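Local coordinates for putative acyl-[acyl-carrier-protein]--UDP-N-acetylglucosamine O-acyltransferase (Bacteroides fragilis, PDB 4R36) that probably transfers an acyl chain from acyl carrier protein to UDP-N-acetylglucosamine, at residues N163-A168 with L215-F220; F175-G180 with I259-D264. One frame throughout, in Å; residues are numbered along the deposited sequence.

Interaction 1: N163-A168 with L215-F220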
# COMPACT_ATOMS: atom_id res chain seq x y z
N ASN A 163 9.87 17.00 -12.53
CA ASN A 163 10.84 15.97 -12.91
C ASN A 163 11.36 15.04 -11.80
O ASN A 163 12.43 14.48 -11.92
CB ASN A 163 12.03 16.55 -13.70
CG ASN A 163 11.60 17.50 -14.79
OD1 ASN A 163 11.95 18.67 -14.80
ND2 ASN A 163 10.79 17.01 -15.66
N ALA A 164 10.60 14.86 -10.75
CA ALA A 164 11.02 14.04 -9.65
C ALA A 164 10.65 12.60 -9.97
O ALA A 164 9.70 12.37 -10.69
CB ALA A 164 10.31 14.49 -8.36
N ILE A 165 11.43 11.67 -9.47
CA ILE A 165 11.14 10.27 -9.53
C ILE A 165 11.05 9.72 -8.12
O ILE A 165 12.02 9.74 -7.38
CB ILE A 165 12.14 9.47 -10.35
CG1 ILE A 165 12.10 9.99 -11.79
CG2 ILE A 165 11.77 7.99 -10.31
CD1 ILE A 165 13.06 9.29 -12.71
N ILE A 166 9.89 9.22 -7.74
CA ILE A 166 9.65 8.67 -6.40
C ILE A 166 9.28 7.22 -6.59
O ILE A 166 8.40 6.91 -7.43
CB ILE A 166 8.55 9.46 -5.69
CG1 ILE A 166 8.94 10.94 -5.70
CG2 ILE A 166 8.30 8.93 -4.30
CD1 ILE A 166 7.90 11.85 -5.11
N SER A 167 9.94 6.32 -5.87
CA SER A 167 9.64 4.91 -6.01
C SER A 167 8.40 4.54 -5.20
O SER A 167 7.61 5.40 -4.81
CB SER A 167 10.80 3.96 -5.64
OG SER A 167 12.02 4.42 -6.13
N ALA A 168 8.21 3.26 -5.04
CA ALA A 168 7.03 2.70 -4.44
C ALA A 168 7.06 2.76 -2.95
O ALA A 168 8.15 2.74 -2.31
CB ALA A 168 6.89 1.25 -4.89
N LEU A 215 20.14 12.49 -14.46
CA LEU A 215 20.64 13.72 -15.10
C LEU A 215 21.29 13.47 -16.45
O LEU A 215 21.09 14.24 -17.39
CB LEU A 215 21.61 14.45 -14.19
CG LEU A 215 20.96 14.96 -12.90
CD1 LEU A 215 22.06 15.55 -12.03
CD2 LEU A 215 19.90 15.95 -13.18
N ARG A 216 22.09 12.41 -16.52
CA ARG A 216 22.71 12.02 -17.79
C ARG A 216 21.63 11.68 -18.81
O ARG A 216 21.64 12.19 -19.91
CB ARG A 216 23.61 10.80 -17.63
CG ARG A 216 25.03 11.11 -17.18
CD ARG A 216 25.79 9.80 -16.98
NE ARG A 216 27.10 9.97 -16.32
CZ ARG A 216 27.78 8.97 -15.74
NH1 ARG A 216 27.30 7.74 -15.76
NH2 ARG A 216 28.94 9.20 -15.12
N ARG A 217 20.70 10.83 -18.42
CA ARG A 217 19.59 10.47 -19.29
C ARG A 217 18.88 11.69 -19.81
O ARG A 217 18.50 11.74 -20.95
CB ARG A 217 18.63 9.57 -18.55
CG ARG A 217 17.63 8.87 -19.44
CD ARG A 217 16.80 7.89 -18.63
NE ARG A 217 16.19 8.54 -17.48
CZ ARG A 217 15.22 9.46 -17.51
NH1 ARG A 217 14.70 9.89 -18.66
NH2 ARG A 217 14.77 9.98 -16.37
N ARG A 218 18.75 12.73 -19.02
CA ARG A 218 18.10 13.92 -19.53
C ARG A 218 19.02 14.94 -20.24
O ARG A 218 18.57 16.02 -20.60
CB ARG A 218 17.34 14.61 -18.43
CG ARG A 218 16.26 13.70 -17.84
CD ARG A 218 15.82 14.25 -16.49
NE ARG A 218 14.99 13.36 -15.65
CZ ARG A 218 13.66 13.32 -15.66
NH1 ARG A 218 12.94 14.06 -16.51
NH2 ARG A 218 13.04 12.50 -14.81
N GLY A 219 20.29 14.64 -20.43
CA GLY A 219 21.13 15.48 -21.29
C GLY A 219 21.91 16.58 -20.60
O GLY A 219 22.41 17.47 -21.26
N PHE A 220 21.99 16.55 -19.27
CA PHE A 220 22.74 17.54 -18.53
C PHE A 220 24.22 17.28 -18.84
O PHE A 220 24.63 16.14 -18.93
CB PHE A 220 22.54 17.43 -16.96
CG PHE A 220 21.23 17.99 -16.47
CD1 PHE A 220 20.04 17.25 -16.63
CD2 PHE A 220 21.14 19.23 -15.88
CE1 PHE A 220 18.83 17.75 -16.21
CE2 PHE A 220 19.90 19.75 -15.45
CZ PHE A 220 18.75 18.99 -15.60
O HOH W 1 10.35 14.40 -16.50
O HOH W 2 10.32 12.07 -13.67

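Interaction 2: F175-G180 with I259-D264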
# COMPACT_ATOMS: atom_id res chain seq x y z
N PHE A 175 3.16 18.84 4.50
CA PHE A 175 3.88 20.09 4.35
C PHE A 175 5.33 19.93 3.81
O PHE A 175 6.11 20.90 3.83
CB PHE A 175 3.96 20.92 5.68
CG PHE A 175 2.65 21.15 6.36
CD1 PHE A 175 1.70 21.99 5.79
CD2 PHE A 175 2.36 20.54 7.57
CE1 PHE A 175 0.46 22.22 6.42
CE2 PHE A 175 1.11 20.73 8.19
CZ PHE A 175 0.16 21.59 7.62
N CYS A 176 5.74 18.73 3.45
CA CYS A 176 7.10 18.57 2.88
C CYS A 176 7.17 18.94 1.42
O CYS A 176 6.15 18.99 0.71
CB CYS A 176 7.59 17.14 3.08
SG CYS A 176 7.91 16.91 4.87
N ARG A 177 8.38 19.20 0.96
CA ARG A 177 8.63 19.54 -0.41
C ARG A 177 9.79 18.71 -0.96
O ARG A 177 10.80 18.48 -0.27
CB ARG A 177 8.99 21.05 -0.53
CG ARG A 177 9.22 21.43 -1.96
CD ARG A 177 9.31 22.94 -2.12
NE ARG A 177 9.67 23.36 -3.46
CZ ARG A 177 10.16 24.54 -3.77
NH1 ARG A 177 10.31 25.51 -2.81
NH2 ARG A 177 10.50 24.76 -5.04
N VAL A 178 9.61 18.22 -2.19
CA VAL A 178 10.60 17.48 -2.95
C VAL A 178 11.04 18.30 -4.18
O VAL A 178 10.22 18.71 -5.03
CB VAL A 178 10.04 16.11 -3.44
CG1 VAL A 178 11.00 15.36 -4.33
CG2 VAL A 178 9.63 15.26 -2.24
N GLY A 179 12.34 18.49 -4.31
CA GLY A 179 12.94 19.27 -5.40
C GLY A 179 12.99 18.49 -6.66
O GLY A 179 12.79 17.25 -6.70
N GLY A 180 13.20 19.22 -7.76
CA GLY A 180 13.31 18.57 -9.04
C GLY A 180 14.42 17.59 -9.17
O GLY A 180 15.47 17.75 -8.52
N ILE A 259 22.62 25.41 -9.84
CA ILE A 259 23.24 25.71 -8.55
C ILE A 259 22.43 26.73 -7.78
O ILE A 259 22.28 26.65 -6.54
CB ILE A 259 24.71 26.13 -8.72
CG1 ILE A 259 25.48 25.15 -9.58
CG2 ILE A 259 25.38 26.31 -7.39
CD1 ILE A 259 25.41 23.65 -9.22
N GLU A 260 21.82 27.68 -8.47
CA GLU A 260 21.00 28.63 -7.80
C GLU A 260 19.74 28.00 -7.26
O GLU A 260 19.22 28.39 -6.22
CB GLU A 260 20.65 29.80 -8.76
CG GLU A 260 21.89 30.60 -9.13
CD GLU A 260 21.59 31.64 -10.26
OE1 GLU A 260 20.48 32.21 -10.27
OE2 GLU A 260 22.43 31.86 -11.12
N TYR A 261 19.24 27.00 -7.97
CA TYR A 261 18.07 26.30 -7.51
C TYR A 261 18.40 25.51 -6.24
O TYR A 261 17.64 25.55 -5.27
CB TYR A 261 17.59 25.39 -8.61
CG TYR A 261 16.42 24.48 -8.34
CD1 TYR A 261 15.36 24.84 -7.45
CD2 TYR A 261 16.29 23.34 -9.10
CE1 TYR A 261 14.24 24.02 -7.32
CE2 TYR A 261 15.16 22.53 -9.00
CZ TYR A 261 14.15 22.88 -8.12
OH TYR A 261 13.12 21.99 -8.03
N ILE A 262 19.54 24.84 -6.21
CA ILE A 262 19.95 24.12 -4.98
C ILE A 262 19.99 25.08 -3.81
O ILE A 262 19.41 24.85 -2.72
CB ILE A 262 21.32 23.48 -5.18
CG1 ILE A 262 21.25 22.36 -6.17
CG2 ILE A 262 21.93 22.99 -3.88
CD1 ILE A 262 22.63 21.93 -6.65
N VAL A 263 20.67 26.21 -4.02
CA VAL A 263 20.84 27.19 -2.93
C VAL A 263 19.52 27.80 -2.45
O VAL A 263 19.23 27.86 -1.27
CB VAL A 263 21.89 28.27 -3.33
CG1 VAL A 263 21.88 29.41 -2.34
CG2 VAL A 263 23.26 27.62 -3.46
N ASP A 264 18.73 28.27 -3.37
CA ASP A 264 17.47 28.88 -3.03
C ASP A 264 16.55 27.87 -2.31
O ASP A 264 15.88 28.24 -1.33
CB ASP A 264 16.76 29.30 -4.32
CG ASP A 264 15.62 30.29 -4.03
OD1 ASP A 264 15.89 31.47 -3.78
OD2 ASP A 264 14.46 29.88 -3.97
O HOH W 3 12.50 27.60 -2.76

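Interaction 1: N163-A168 with L215-F220
R218 reaches from the end of helix 212-217 and lays its guanidinium group against N163. CB of N163 sits over one face of that group, 3.8 Å above the plane and displaced toward the rim. The backbone O of N163 also lies over a face, with R218 NH2 at 3.6 Å. No hydrogen bond forms here, since the oxygen lies above the plane. The amide of N163 is turned 53° from the guanidinium plane. The polar link runs through water instead. One water lies in the guanidinium plane and accepts from R218 NH1 at 2.6 Å and from N163 ND2 at 2.8 Å. A second in-plane water accepts from R218 NH2 and donates to A164 O. The two bridges and the packing on N163 should limit rotation of the group.

I165 adds the apolar part of the contact. Its CD1 meets the edge of the R218 guanidinium, 3.8 Å from NH2. R217 comes at I165 from the opposite direction, and its NH2 is 4.1 Å from the same CD1. Its chain is bent at chi3 (53°), which folds the guanidinium back toward I165. R217 is poorly ordered. It binds UDP-N-acetylglucosamine in another structure of this protein, and here a 2-(2-methoxyethoxy)ethanol molecule, probably from the crystallisation liquor, lies beside it.

Helix 212-217 ends in a Schellman motif: G219 has positive phi, G219 N bonds to R216 O at 2.8 Å and F220 N to L215 O at 3.1 Å. L215 and F220 pack on helix 222-237, while N163 and R218 both touch Y181. Strand 165-166 lies between strands 147-148 and 183-184 on one parallel face of the left-handed beta helix. The contact therefore joins the surface of that coil to the start of the C-terminal helical part.

Interaction 2: F175-G180 with I259-D264
The Y261 ring meets R177 at its edge, near the ring plane, with R177 NH2 4.4 Å from CE1. The backbone N of G180 approaches the ring obliquely, 3.8 Å from CZ. It is the phenol oxygen that makes the bond. G180 N donates to Y261 OH at 2.8 Å, and the N-H...O angle of 163° is close to straight. CG of Y261 stands opposite the backbone N (chi1 176°), which carries the ring out from the helix toward the glycines. The OH also lies 3.6 Å from G180 CA.

The contact docks the C-terminal helix 257-267 on the left-handed parallel beta helix. Strand 177-178 lies near the C-terminal end of one of its faces, and G179 and G180 follow it at the corner that leads to strand 183-184. D161, from the neighbouring coil, ties the polar ends together: its OD2 makes a salt bridge with R177 NH2 and a hydrogen bond with Y261 OH. The phenol thus has both an amide and a carboxylate partner.

Further along the helix, D264 is linked to R177 through water. The water accepts from R177 NH1 at 3.0 Å and donates to D264 OD2 at 3.2 Å. The charged atoms themselves, R177 NH1 and D264 OD2, are 6.1 Å apart.

Overall arrangement
From the N terminus, the chain winds through most of the beta helix before reaching 163-168 and then 175-180. It goes on through the final strands into the helices. Interaction 1 closes the first loop, at 215-220, with 46 residues between its segments. Interaction 2 closes the second at 259-264, across 78 residues that include helices 222-237 and 242-252. The segments alternate, so the two loops cross and neither nests in the other. Their centres are about 15 Å apart. They touch where A164 CB packs on G179 O (4.1 Å) and V178 CG1 (4.2 Å). Together they tie the late coils to both the first and the last C-terminal helix.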